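Local coordinates for CRP-like protein Clp (Xanthomonas campestris pv. campestris, PDB 3IWZ) that acts as a homodimeric global transcription regulator of virulence genes whose DNA binding appears to be abolished by cyclic di-GMP, at residues His35-Thr41 with Thr106-Glu112; Leu55-Gly61 with Gly81-Gly87; Gly61-Ile65 with Leu77-Gly81; Arg163-Thr167 with Leu193-Cys199; Leu168-Ser172 with Val224-Thr229. All blocks are in the same frame, centred on the assembly; numbering follows the deposited sequence.

Contact 1 of 5, residues His35-Thr41 with Thr106-Glu112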
# COMPACT_ATOMS: atom_id res chain seq x y z
N HIS D 35 -16.82 -9.96 19.18
CA HIS D 35 -16.65 -9.56 20.57
C HIS D 35 -16.26 -8.08 20.61
O HIS D 35 -15.13 -7.70 20.30
CB HIS D 35 -15.55 -10.42 21.21
CG HIS D 35 -15.33 -10.15 22.68
ND1 HIS D 35 -16.36 -9.89 23.55
CD2 HIS D 35 -14.20 -10.15 23.42
CE1 HIS D 35 -15.88 -9.74 24.77
NE2 HIS D 35 -14.57 -9.90 24.72
N ARG D 36 -17.22 -7.23 20.97
CA ARG D 36 -16.99 -5.80 21.06
C ARG D 36 -16.25 -5.45 22.35
O ARG D 36 -16.64 -5.87 23.43
CB ARG D 36 -18.33 -5.04 21.03
CG ARG D 36 -19.06 -5.06 19.69
CD ARG D 36 -20.49 -5.56 19.86
NE ARG D 36 -21.45 -4.91 18.97
CZ ARG D 36 -21.73 -3.61 19.00
NH1 ARG D 36 -21.13 -2.81 19.87
NH2 ARG D 36 -22.63 -3.10 18.16
N ARG D 37 -15.18 -4.67 22.23
CA ARG D 37 -14.41 -4.27 23.39
C ARG D 37 -14.02 -2.80 23.28
O ARG D 37 -13.61 -2.34 22.22
CB ARG D 37 -13.15 -5.12 23.51
CG ARG D 37 -12.28 -4.78 24.71
CD ARG D 37 -10.97 -5.57 24.69
NE ARG D 37 -11.19 -7.00 24.53
CZ ARG D 37 -10.21 -7.90 24.44
NH1 ARG D 37 -8.94 -7.51 24.49
NH2 ARG D 37 -10.50 -9.19 24.29
N ARG D 38 -14.16 -2.08 24.39
CA ARG D 38 -13.81 -0.66 24.44
C ARG D 38 -12.31 -0.50 24.69
O ARG D 38 -11.73 -1.25 25.47
CB ARG D 38 -14.61 0.04 25.54
CG ARG D 38 -16.13 -0.01 25.36
CD ARG D 38 -16.65 1.08 24.42
NE ARG D 38 -16.68 2.40 25.05
CZ ARG D 38 -17.41 2.70 26.12
NH1 ARG D 38 -18.18 1.78 26.69
NH2 ARG D 38 -17.36 3.92 26.63
N TYR D 39 -11.69 0.47 24.03
CA TYR D 39 -10.26 0.71 24.21
C TYR D 39 -10.00 2.16 24.57
O TYR D 39 -10.64 3.07 24.03
CB TYR D 39 -9.48 0.39 22.92
CG TYR D 39 -9.54 -1.05 22.52
CD1 TYR D 39 -8.49 -1.93 22.81
CD2 TYR D 39 -10.66 -1.56 21.87
CE1 TYR D 39 -8.57 -3.27 22.46
CE2 TYR D 39 -10.75 -2.89 21.52
CZ TYR D 39 -9.70 -3.74 21.82
OH TYR D 39 -9.82 -5.05 21.47
N PRO D 40 -9.06 2.41 25.48
CA PRO D 40 -8.75 3.78 25.88
C PRO D 40 -7.98 4.40 24.72
O PRO D 40 -7.54 3.66 23.82
CB PRO D 40 -7.85 3.61 27.11
CG PRO D 40 -7.98 2.11 27.48
CD PRO D 40 -8.20 1.44 26.18
N THR D 41 -7.82 5.72 24.73
CA THR D 41 -7.06 6.40 23.68
C THR D 41 -5.58 6.06 23.88
O THR D 41 -5.20 5.48 24.91
CB THR D 41 -7.26 7.94 23.75
OG1 THR D 41 -6.69 8.55 22.59
CG2 THR D 41 -6.60 8.52 24.99
N THR D 106 -8.23 8.01 19.71
CA THR D 106 -9.28 8.46 20.62
C THR D 106 -9.78 7.21 21.31
O THR D 106 -9.25 6.12 21.10
CB THR D 106 -10.47 9.10 19.86
OG1 THR D 106 -11.10 8.12 19.04
CG2 THR D 106 -10.01 10.26 19.00
N GLN D 107 -10.81 7.36 22.14
CA GLN D 107 -11.39 6.21 22.81
C GLN D 107 -12.09 5.44 21.68
O GLN D 107 -12.73 6.05 20.83
CB GLN D 107 -12.39 6.67 23.87
CG GLN D 107 -12.84 5.59 24.84
CD GLN D 107 -13.28 6.18 26.18
OE1 GLN D 107 -14.43 6.02 26.59
NE2 GLN D 107 -12.36 6.87 26.86
N CYS D 108 -11.98 4.12 21.67
CA CYS D 108 -12.59 3.35 20.59
C CYS D 108 -13.36 2.11 20.98
O CYS D 108 -13.11 1.51 22.02
CB CYS D 108 -11.52 2.91 19.57
SG CYS D 108 -10.60 4.23 18.78
N GLU D 109 -14.29 1.73 20.11
CA GLU D 109 -15.07 0.52 20.28
C GLU D 109 -14.67 -0.32 19.07
O GLU D 109 -14.88 0.09 17.93
CB GLU D 109 -16.57 0.80 20.24
CG GLU D 109 -17.35 0.05 21.31
CD GLU D 109 -18.71 -0.44 20.85
OE1 GLU D 109 -19.50 0.39 20.35
OE2 GLU D 109 -18.98 -1.65 20.99
N LEU D 110 -14.05 -1.48 19.30
CA LEU D 110 -13.63 -2.34 18.21
C LEU D 110 -14.22 -3.73 18.38
O LEU D 110 -14.16 -4.31 19.46
CB LEU D 110 -12.10 -2.46 18.17
CG LEU D 110 -11.28 -1.16 18.09
CD1 LEU D 110 -9.80 -1.50 18.06
CD2 LEU D 110 -11.67 -0.37 16.86
N ALA D 111 -14.78 -4.26 17.30
CA ALA D 111 -15.35 -5.59 17.33
C ALA D 111 -14.32 -6.52 16.69
O ALA D 111 -13.93 -6.31 15.55
CB ALA D 111 -16.65 -5.62 16.53
N GLU D 112 -13.88 -7.53 17.43
CA GLU D 112 -12.90 -8.46 16.90
C GLU D 112 -13.46 -9.86 16.68
O GLU D 112 -14.41 -10.28 17.35
CB GLU D 112 -11.66 -8.54 17.81
CG GLU D 112 -11.94 -8.98 19.24
CD GLU D 112 -10.67 -9.35 19.99
OE1 GLU D 112 -10.75 -9.53 21.23
OE2 GLU D 112 -9.59 -9.48 19.36
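Arg36 and Glu109 reach toward each other on one face of two antiparallel strands, 35-39 and 108-112. These strands lie side by side in the beta roll of the cyclic nucleotide-binding domain. Six backbone hydrogen bonds join the pairs His35-Glu112, Arg37-Leu110 and Tyr39-Cys108.

From Arg36 CB, 3.5 Å from Glu109 OE2, the side chain runs outward. Its CG rests 4.0 Å from Ala111 CB and also passes near the Glu109 carboxylate. The chain then bends at chi2 and chi3. This brings NH1 back to Glu109 OE2 at 2.7 Å, in a salt bridge made at the edge of the guanidinium. CZ lies behind NH1, near the same oxygen. Arg38 CD packs on Glu109 CG at 3.4 Å.

Tyr39, Leu110 and Cys108 occupy the other face. The Tyr39 ring crosses Leu110 at about a right angle, and Leu110 CD1 sits 4.2 Å from the ring centroid in a CH-pi contact. Val45 of strand 44-46 touches both residues. Arg37 and Glu112 share this face. Arg37 NH2 is 3.1 Å from Glu112 OE1, but that oxygen lies over the guanidinium face, so the attraction is one of charge alone.

Contact 2 of 5, residues Leu55-Gly61 with Gly81-Gly87; sequences LYYVISG and GSGEFVG
Tyr57 and Phe85 meet edge to face. The two ring planes stand 69° apart, and the centroids are 5.2 Å apart. The edge of Tyr57 does the touching. Its CD1 stands over the face of Phe85, toward the rim, 3.6 Å from Phe85 CZ. Tyr57 carries CG anti to its own backbone nitrogen and beside the carbonyl carbon (chi1 174°), and the ring reaches both Phe85 and Gly83. Tyr57 OH lies 3.5 Å from Gly83 CA.

Leu55 approaches Phe85 obliquely. Its CD1 lies 3.7 Å from Phe85 CD1, while its other methyl rests near the Val86 carbonyl. Helix 24-32 touches Tyr57, and Ile137 and Gln140 of helix 130-157 touch Phe85.

On the other face, Val86 CG2 packs against Tyr56 CB. The Tyr56 ring leads away from strand 85-86, toward Tyr39 and Glu112. Val58 places CB and both methyls by the Gly81 and Glu84 carbonyls.

The backbone holds these groups in register. Tyr56 and Val86 exchange two hydrogen bonds. Val58 N donates to Glu84 O, and Gly83 N donates to Val58 O at 2.9 Å. A water bridges Gly61 N and Ser82 OG near the Gly61 end. The Glu84 carboxylate leads away from strand 54-58 to a salt bridge with Arg144 of helix 130-157.

Residues Gly81-Glu84 form a type II beta turn, with Gly83 at positive phi. Across from it, Ile59 and Ser60 make a classic beta bulge against Glu109. The pair belongs to the beta roll of the cyclic nucleotide-binding domain, where the chain turns a corner at Ile59 to pass into the second sheet.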
# COMPACT_ATOMS: atom_id res chain seq x y z
N LEU D 55 -9.18 -10.25 13.38
CA LEU D 55 -9.53 -9.17 12.48
C LEU D 55 -10.25 -8.15 13.35
O LEU D 55 -10.93 -8.53 14.30
CB LEU D 55 -10.47 -9.69 11.40
CG LEU D 55 -10.69 -8.95 10.07
CD1 LEU D 55 -12.17 -9.09 9.69
CD2 LEU D 55 -10.31 -7.50 10.17
N TYR D 56 -10.10 -6.87 13.04
CA TYR D 56 -10.79 -5.85 13.81
C TYR D 56 -11.68 -5.01 12.92
O TYR D 56 -11.34 -4.75 11.77
CB TYR D 56 -9.79 -4.94 14.51
CG TYR D 56 -9.03 -5.60 15.63
CD1 TYR D 56 -9.64 -5.82 16.87
CD2 TYR D 56 -7.70 -5.97 15.47
CE1 TYR D 56 -8.94 -6.39 17.91
CE2 TYR D 56 -6.99 -6.54 16.51
CZ TYR D 56 -7.61 -6.75 17.73
OH TYR D 56 -6.91 -7.30 18.77
N TYR D 57 -12.82 -4.61 13.46
CA TYR D 57 -13.76 -3.75 12.76
C TYR D 57 -13.98 -2.56 13.69
O TYR D 57 -14.42 -2.73 14.82
CB TYR D 57 -15.08 -4.49 12.54
CG TYR D 57 -16.17 -3.62 11.95
CD1 TYR D 57 -16.33 -3.51 10.57
CD2 TYR D 57 -17.02 -2.89 12.76
CE1 TYR D 57 -17.31 -2.70 10.02
CE2 TYR D 57 -18.01 -2.08 12.23
CZ TYR D 57 -18.15 -1.99 10.86
OH TYR D 57 -19.14 -1.18 10.33
N VAL D 58 -13.65 -1.36 13.21
CA VAL D 58 -13.80 -0.15 13.99
C VAL D 58 -15.27 0.26 14.07
O VAL D 58 -15.84 0.74 13.10
CB VAL D 58 -13.03 1.04 13.38
CG1 VAL D 58 -13.15 2.26 14.28
CG2 VAL D 58 -11.57 0.68 13.15
N ILE D 59 -15.87 0.08 15.25
CA ILE D 59 -17.27 0.44 15.44
C ILE D 59 -17.39 1.93 15.72
O ILE D 59 -18.29 2.61 15.21
CB ILE D 59 -17.89 -0.36 16.61
CG1 ILE D 59 -18.11 -1.81 16.17
CG2 ILE D 59 -19.22 0.29 17.03
CD1 ILE D 59 -18.83 -2.68 17.18
N SER D 60 -16.49 2.45 16.55
CA SER D 60 -16.48 3.86 16.88
C SER D 60 -15.07 4.19 17.28
O SER D 60 -14.33 3.34 17.77
CB SER D 60 -17.41 4.15 18.06
OG SER D 60 -16.83 3.75 19.30
N GLY D 61 -14.68 5.44 17.06
CA GLY D 61 -13.35 5.84 17.41
C GLY D 61 -12.47 6.05 16.20
O GLY D 61 -12.87 5.88 15.05
N GLY D 81 -11.63 5.49 10.57
CA GLY D 81 -12.77 5.63 11.46
C GLY D 81 -13.77 4.50 11.35
O GLY D 81 -13.47 3.40 10.86
N SER D 82 -14.98 4.79 11.83
CA SER D 82 -16.08 3.85 11.82
C SER D 82 -16.22 3.15 10.47
O SER D 82 -16.12 3.79 9.42
CB SER D 82 -17.38 4.58 12.17
OG SER D 82 -17.18 5.41 13.30
N GLY D 83 -16.47 1.85 10.51
CA GLY D 83 -16.64 1.07 9.30
C GLY D 83 -15.38 0.42 8.75
O GLY D 83 -15.46 -0.43 7.86
N GLU D 84 -14.22 0.79 9.27
CA GLU D 84 -12.97 0.24 8.77
C GLU D 84 -12.57 -1.11 9.37
O GLU D 84 -12.75 -1.37 10.56
CB GLU D 84 -11.83 1.24 8.99
CG GLU D 84 -11.90 2.49 8.11
CD GLU D 84 -11.75 2.18 6.64
OE1 GLU D 84 -10.75 1.52 6.27
OE2 GLU D 84 -12.62 2.58 5.85
N PHE D 85 -12.05 -1.97 8.49
CA PHE D 85 -11.55 -3.27 8.89
C PHE D 85 -10.07 -3.05 9.05
O PHE D 85 -9.42 -2.52 8.14
CB PHE D 85 -11.79 -4.31 7.78
CG PHE D 85 -13.19 -4.84 7.74
CD1 PHE D 85 -13.59 -5.84 8.60
CD2 PHE D 85 -14.13 -4.30 6.87
CE1 PHE D 85 -14.90 -6.30 8.60
CE2 PHE D 85 -15.44 -4.74 6.86
CZ PHE D 85 -15.83 -5.74 7.73
N VAL D 86 -9.52 -3.39 10.20
CA VAL D 86 -8.09 -3.22 10.43
C VAL D 86 -7.52 -4.54 10.94
O VAL D 86 -8.27 -5.39 11.43
CB VAL D 86 -7.80 -2.04 11.39
CG1 VAL D 86 -8.18 -0.74 10.72
CG2 VAL D 86 -8.60 -2.19 12.67
N GLY D 87 -6.21 -4.72 10.79
CA GLY D 87 -5.58 -5.97 11.19
C GLY D 87 -6.07 -7.12 10.31
O GLY D 87 -6.15 -8.28 10.73
O HOH W 1 -17.19 7.14 15.90

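Contact 3 of 5, residues Gly61-Ile65 with Leu77-Gly81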
# COMPACT_ATOMS: atom_id res chain seq x y z
N GLY D 61 -14.68 5.44 17.06
CA GLY D 61 -13.35 5.84 17.41
C GLY D 61 -12.47 6.05 16.20
O GLY D 61 -12.87 5.88 15.05
N SER D 62 -11.24 6.45 16.49
CA SER D 62 -10.26 6.71 15.45
C SER D 62 -8.99 5.96 15.84
O SER D 62 -8.56 6.00 17.00
CB SER D 62 -10.02 8.23 15.37
OG SER D 62 -9.24 8.59 14.25
N VAL D 63 -8.41 5.26 14.87
CA VAL D 63 -7.18 4.50 15.07
C VAL D 63 -6.16 4.90 14.00
O VAL D 63 -6.48 5.59 13.03
CB VAL D 63 -7.41 2.97 14.96
CG1 VAL D 63 -8.35 2.49 16.07
CG2 VAL D 63 -7.98 2.63 13.60
N SER D 64 -4.93 4.47 14.19
CA SER D 64 -3.90 4.79 13.23
C SER D 64 -3.12 3.51 12.97
O SER D 64 -3.01 2.66 13.85
CB SER D 64 -2.97 5.87 13.78
OG SER D 64 -2.19 5.37 14.86
N ILE D 65 -2.61 3.37 11.75
CA ILE D 65 -1.80 2.21 11.39
C ILE D 65 -0.40 2.78 11.25
O ILE D 65 -0.17 3.68 10.44
CB ILE D 65 -2.23 1.57 10.06
CG1 ILE D 65 -3.65 1.01 10.16
CG2 ILE D 65 -1.25 0.48 9.67
CD1 ILE D 65 -3.80 -0.16 11.10
N LEU D 77 0.74 5.52 8.52
CA LEU D 77 0.35 5.22 7.15
C LEU D 77 -1.08 5.68 6.91
O LEU D 77 -1.53 5.73 5.77
CB LEU D 77 0.44 3.72 6.87
CG LEU D 77 1.73 3.03 7.27
CD1 LEU D 77 1.70 1.60 6.77
CD2 LEU D 77 2.92 3.75 6.69
N GLY D 78 -1.78 6.00 7.99
CA GLY D 78 -3.15 6.46 7.86
C GLY D 78 -4.02 6.40 9.10
O GLY D 78 -3.69 5.73 10.09
N TYR D 79 -5.13 7.13 9.06
CA TYR D 79 -6.08 7.16 10.15
C TYR D 79 -7.32 6.49 9.61
O TYR D 79 -7.57 6.52 8.41
CB TYR D 79 -6.43 8.60 10.56
CG TYR D 79 -5.24 9.42 11.02
CD1 TYR D 79 -4.25 8.86 11.82
CD2 TYR D 79 -5.14 10.77 10.68
CE1 TYR D 79 -3.19 9.62 12.29
CE2 TYR D 79 -4.08 11.55 11.15
CZ TYR D 79 -3.11 10.97 11.96
OH TYR D 79 -2.08 11.74 12.43
N PHE D 80 -8.09 5.87 10.49
CA PHE D 80 -9.29 5.18 10.05
C PHE D 80 -10.41 5.30 11.07
O PHE D 80 -10.18 5.23 12.27
CB PHE D 80 -8.94 3.71 9.80
CG PHE D 80 -7.78 3.52 8.86
CD1 PHE D 80 -7.99 3.53 7.49
CD2 PHE D 80 -6.49 3.36 9.35
CE1 PHE D 80 -6.93 3.38 6.61
CE2 PHE D 80 -5.42 3.20 8.48
CZ PHE D 80 -5.64 3.21 7.11
N GLY D 81 -11.63 5.49 10.57
CA GLY D 81 -12.77 5.63 11.46
C GLY D 81 -13.77 4.50 11.35
O GLY D 81 -13.47 3.40 10.86
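Leu77 packs on Ile65 toward the turn of the antiparallel hairpin of strands 63-68 and 74-80, in the beta roll of the cyclic nucleotide-binding domain. Leu77 N donates to Ile65 O at 2.8 Å, and Leu77 CB lies 3.6 Å from the same Ile65 O. Leu77 also touches Thr149 of the second subunit.

Gly78 O accepts from Ile65 N.

Tyr79 points to the face that carries Ser64. Ser64 CB meets the ring at its edge, in plane, 3.8 Å from Tyr79 CD1. The ring also makes a cation-pi interaction with Arg105.

Phe80 goes to the opposite face. CG is anti to its carbonyl carbon (chi1 -54°), and the ring leans back along the hairpin to Ile65. Phe80 CE2 lies 3.3 Å from Ile65 CG1, the side chains crossing at about a right angle. Val63 CG2 sits by Phe80 CB. Two hydrogen bonds join the Phe80 and Val63 backbones.

At Gly81 the chain leaves the strand, its CA 3.6 Å from Gly61 O. Backbone hydrogen bonds and apolar side chains join the strands, while the polar ends of Ser62, Ser64 and Tyr79 have partners elsewhere. Tyr79 OH bonds to Glu192 of the DNA-binding domain, and Phe80 meets Arg144 in a cation-pi contact.

Contact 4 of 5, residues Arg163-Thr167 with Leu193-Cys199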
# COMPACT_ATOMS: atom_id res chain seq x y z
N ARG D 163 6.55 18.22 2.16
CA ARG D 163 5.62 17.18 2.62
C ARG D 163 4.76 17.68 3.78
O ARG D 163 3.56 17.41 3.84
CB ARG D 163 6.37 15.91 3.06
CG ARG D 163 7.46 15.42 2.09
CD ARG D 163 7.81 13.92 2.26
NE ARG D 163 8.49 13.57 3.51
CZ ARG D 163 9.79 13.69 3.73
NH1 ARG D 163 10.59 14.16 2.78
NH2 ARG D 163 10.31 13.33 4.89
N ILE D 164 5.37 18.41 4.71
CA ILE D 164 4.64 18.92 5.86
C ILE D 164 3.50 19.87 5.45
O ILE D 164 2.40 19.78 5.98
CB ILE D 164 5.58 19.65 6.84
CG1 ILE D 164 6.65 18.67 7.34
CG2 ILE D 164 4.78 20.22 8.01
CD1 ILE D 164 7.61 19.25 8.37
N VAL D 165 3.78 20.77 4.52
CA VAL D 165 2.76 21.70 4.04
C VAL D 165 1.58 20.93 3.47
O VAL D 165 0.42 21.19 3.83
CB VAL D 165 3.32 22.65 2.95
CG1 VAL D 165 2.19 23.42 2.30
CG2 VAL D 165 4.33 23.61 3.57
N ARG D 166 1.87 19.98 2.58
CA ARG D 166 0.85 19.15 1.96
C ARG D 166 -0.02 18.46 3.01
O ARG D 166 -1.25 18.47 2.92
CB ARG D 166 1.50 18.10 1.06
CG ARG D 166 1.91 18.57 -0.33
CD ARG D 166 2.51 17.41 -1.11
NE ARG D 166 2.37 17.53 -2.56
CZ ARG D 166 3.05 18.39 -3.31
NH1 ARG D 166 3.93 19.22 -2.76
NH2 ARG D 166 2.87 18.41 -4.62
N THR D 167 0.63 17.87 4.02
CA THR D 167 -0.07 17.16 5.09
C THR D 167 -0.88 18.09 6.01
O THR D 167 -1.87 17.67 6.61
CB THR D 167 0.92 16.34 5.95
OG1 THR D 167 1.52 15.32 5.15
CG2 THR D 167 0.21 15.68 7.11
N LEU D 193 3.20 14.98 13.59
CA LEU D 193 3.53 15.60 12.31
C LEU D 193 4.76 14.90 11.74
O LEU D 193 4.78 14.50 10.57
CB LEU D 193 3.84 17.08 12.50
CG LEU D 193 3.79 17.88 11.20
CD1 LEU D 193 2.38 17.80 10.64
CD2 LEU D 193 4.17 19.33 11.46
N ALA D 194 5.77 14.74 12.59
CA ALA D 194 7.01 14.09 12.19
C ALA D 194 6.76 12.62 11.81
O ALA D 194 7.46 12.06 10.97
CB ALA D 194 8.02 14.18 13.31
N ARG D 195 5.77 12.00 12.44
CA ARG D 195 5.44 10.61 12.14
C ARG D 195 4.65 10.52 10.84
O ARG D 195 4.63 9.50 10.17
CB ARG D 195 4.63 9.99 13.29
CG ARG D 195 5.47 9.56 14.47
CD ARG D 195 4.65 8.77 15.49
NE ARG D 195 3.72 9.62 16.21
CZ ARG D 195 3.65 9.69 17.54
NH1 ARG D 195 2.76 10.49 18.11
NH2 ARG D 195 4.45 8.94 18.29
N LEU D 196 3.99 11.62 10.50
CA LEU D 196 3.19 11.67 9.28
C LEU D 196 4.04 11.83 8.03
O LEU D 196 3.83 11.12 7.04
CB LEU D 196 2.18 12.81 9.35
CG LEU D 196 0.93 12.53 10.19
CD1 LEU D 196 0.15 13.81 10.41
CD2 LEU D 196 0.07 11.50 9.48
N VAL D 197 5.00 12.74 8.07
CA VAL D 197 5.85 12.99 6.91
C VAL D 197 7.14 12.19 6.90
O VAL D 197 7.90 12.26 5.95
CB VAL D 197 6.22 14.49 6.78
CG1 VAL D 197 4.96 15.33 6.72
CG2 VAL D 197 7.09 14.92 7.95
N GLY D 198 7.39 11.46 7.98
CA GLY D 198 8.58 10.66 8.07
C GLY D 198 9.84 11.47 8.31
O GLY D 198 10.79 11.39 7.53
N CYS D 199 9.84 12.28 9.37
CA CYS D 199 11.00 13.10 9.71
C CYS D 199 11.13 13.13 11.23
O CYS D 199 10.21 12.75 11.95
CB CYS D 199 10.84 14.53 9.17
SG CYS D 199 9.57 15.53 9.97
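Val197 packs into the side of helix 160-172 beside Arg163, Ile164 and Thr167. Its CG1 lies 3.7 Å from the Ile164 backbone N. Both Val197 methyls touch Ile164 CG1. Next to it, Ile164 CG2 meets Leu193 CD2 at 3.6 Å, the two side chains crossing at about a right angle. This is the tight, buried part. Val207 and Leu208 of helix 201-213 continue it, on Ile164 and Leu193 respectively.

Helix 190-197 is the first helix of the predicted helix-turn-helix motif, and Gly198, at positive phi, begins the turn. The segments 163-167 and 193-197 cross at 106°, and helix 160-172 backs the motif within the winged-helix DNA-binding domain.

The Arg163 side is polar and partly exposed. Here Arg163 bends at chi3 (-68°) and brings its guanidinium edge-on to the end of helix 190-197. NE and NH2 both donate to Val197 O, each at 2.8 Å, and the oxygen lies in the guanidinium plane. NH1 turns to Leu158 O instead.

Thr167 packs with both branches. Its CG2 touches Leu196 CD1 at 3.8 Å. Its OG1 lies 3.8 Å from Val197 CG1 and is hydrogen-bonded back to Arg163 O.

Contact 5 of 5, residues Leu168-Ser172 with Val224-Thr229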
# COMPACT_ATOMS: atom_id res chain seq x y z
N LEU D 168 -0.45 19.34 6.13
CA LEU D 168 -1.17 20.31 6.96
C LEU D 168 -2.51 20.59 6.29
O LEU D 168 -3.52 20.76 6.97
CB LEU D 168 -0.37 21.61 7.09
CG LEU D 168 0.70 21.63 8.18
CD1 LEU D 168 1.59 22.87 8.03
CD2 LEU D 168 0.03 21.62 9.54
N HIS D 169 -2.51 20.61 4.96
CA HIS D 169 -3.73 20.88 4.22
C HIS D 169 -4.68 19.68 4.18
O HIS D 169 -5.89 19.85 4.09
CB HIS D 169 -3.40 21.33 2.79
CG HIS D 169 -2.86 22.72 2.71
ND1 HIS D 169 -3.60 23.83 3.08
CD2 HIS D 169 -1.66 23.20 2.29
CE1 HIS D 169 -2.88 24.92 2.90
NE2 HIS D 169 -1.70 24.56 2.42
N ASP D 170 -4.13 18.47 4.25
CA ASP D 170 -4.97 17.27 4.22
C ASP D 170 -5.80 17.21 5.49
O ASP D 170 -6.96 16.79 5.48
CB ASP D 170 -4.09 16.02 4.11
CG ASP D 170 -4.90 14.76 3.81
OD1 ASP D 170 -5.64 14.75 2.80
OD2 ASP D 170 -4.80 13.78 4.59
N LEU D 171 -5.22 17.66 6.60
CA LEU D 171 -5.91 17.65 7.88
C LEU D 171 -6.93 18.77 7.96
O LEU D 171 -7.93 18.66 8.67
CB LEU D 171 -4.90 17.78 9.02
CG LEU D 171 -3.90 16.62 9.06
CD1 LEU D 171 -2.76 16.96 10.02
CD2 LEU D 171 -4.63 15.35 9.47
N SER D 172 -6.68 19.87 7.25
CA SER D 172 -7.61 21.00 7.26
C SER D 172 -8.95 20.54 6.75
O SER D 172 -9.98 21.14 7.04
CB SER D 172 -7.10 22.13 6.37
OG SER D 172 -5.92 22.70 6.91
N VAL D 224 -2.28 23.81 15.84
CA VAL D 224 -1.75 24.59 14.72
C VAL D 224 -2.86 25.33 14.00
O VAL D 224 -3.83 24.72 13.55
CB VAL D 224 -1.05 23.68 13.69
CG1 VAL D 224 -0.62 24.50 12.48
CG2 VAL D 224 0.14 23.00 14.33
N VAL D 225 -2.72 26.64 13.88
CA VAL D 225 -3.73 27.43 13.19
C VAL D 225 -3.21 27.80 11.81
O VAL D 225 -2.50 28.78 11.64
CB VAL D 225 -4.07 28.72 13.97
CG1 VAL D 225 -5.32 29.36 13.39
CG2 VAL D 225 -4.27 28.41 15.45
N LEU D 226 -3.57 26.99 10.82
CA LEU D 226 -3.14 27.21 9.44
C LEU D 226 -3.89 28.38 8.85
O LEU D 226 -5.09 28.29 8.59
CB LEU D 226 -3.41 25.97 8.59
CG LEU D 226 -3.02 26.07 7.10
CD1 LEU D 226 -1.52 25.87 6.95
CD2 LEU D 226 -3.77 25.01 6.30
N TYR D 227 -3.19 29.49 8.62
CA TYR D 227 -3.80 30.67 8.03
C TYR D 227 -4.34 30.32 6.65
O TYR D 227 -3.75 29.50 5.93
CB TYR D 227 -2.78 31.80 7.90
CG TYR D 227 -2.20 32.25 9.22
CD1 TYR D 227 -1.02 33.00 9.27
CD2 TYR D 227 -2.82 31.93 10.43
CE1 TYR D 227 -0.47 33.40 10.49
CE2 TYR D 227 -2.28 32.32 11.65
CZ TYR D 227 -1.11 33.06 11.67
OH TYR D 227 -0.57 33.44 12.88
N GLY D 228 -5.45 30.93 6.29
CA GLY D 228 -6.04 30.68 5.00
C GLY D 228 -7.09 29.59 5.01
O GLY D 228 -8.19 29.79 5.55
N THR D 229 -6.75 28.43 4.44
CA THR D 229 -7.67 27.30 4.36
C THR D 229 -7.73 26.47 5.64
O THR D 229 -6.96 26.75 6.59
CB THR D 229 -7.29 26.36 3.18
OG1 THR D 229 -6.02 25.74 3.44
CG2 THR D 229 -7.20 27.16 1.88
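Leu226 reaches from strand 223-227 to the last turn of helix 160-172, where His169 and Ser172 receive it. The helix and strand segments cross almost at right angles (96°), with axes 10.1 Å apart.

Among the apolar contacts, Leu226 holds CG anti to its backbone nitrogen (chi1 179°), which extends the side chain across to the helix. CD1 looks toward Leu168 CB, a distant 4.4 Å away. CD2 sits against two polar atoms, 3.2 Å from Ser172 OG and 3.4 Å from His169 ND1. Two residues earlier on the strand, Val224 CG1 meets Leu168 CD2 at 4.2 Å. Leu168 also touches Leu217 of strand 217-220, and Ser172 touches Leu186 of strand 183-186, so the helix end lies against several strands of the sheet.

Polar contacts are fewer. His169 ND1 donates a weak hydrogen bond to Thr229 OG1 at 3.1 Å. The hydroxyl lies at the edge of the imidazole ring, in its plane, but the angle at the hydrogen is strongly bent, 123°. Thr229 comes after the strand, beyond Gly228, and is the last modelled residue.

Within the helix, Ser172 OG donates to Leu168 O at 3.1 Å. Ser172 N reaches the same oxygen from the opposite face of the carbonyl plane.

These contacts pack the first helix of the winged-helix domain on its beta wing. The chemistry implies a join made mostly by packing of Leu226 and Leu168. The serine hydroxyl has its partner inside the helix, and one weak, bent hydrogen bond lies at the exposed edge.

Contacts 1, 2 and 3 lie in the cyclic nucleotide-binding domain, contacts 4 and 5 in the DNA-binding domain. Contact 3 falls within the span of contact 2, and contact 2 within that of contact 1. Contacts 1 and 2 share one four-stranded sheet, with centres about 9 Å apart. Contact 3 belongs to a second sheet and meets contact 2 at Gly61 and Gly81. Contacts 4 and 5 follow later and both use helix 160-172, their centres about 13 Å apart. Contact 3 bridges the domains: Tyr79 touches Leu196 of contact 4 and Leu171 of contact 5. This interface is consistent with a route by which ligand binding could affect DNA binding.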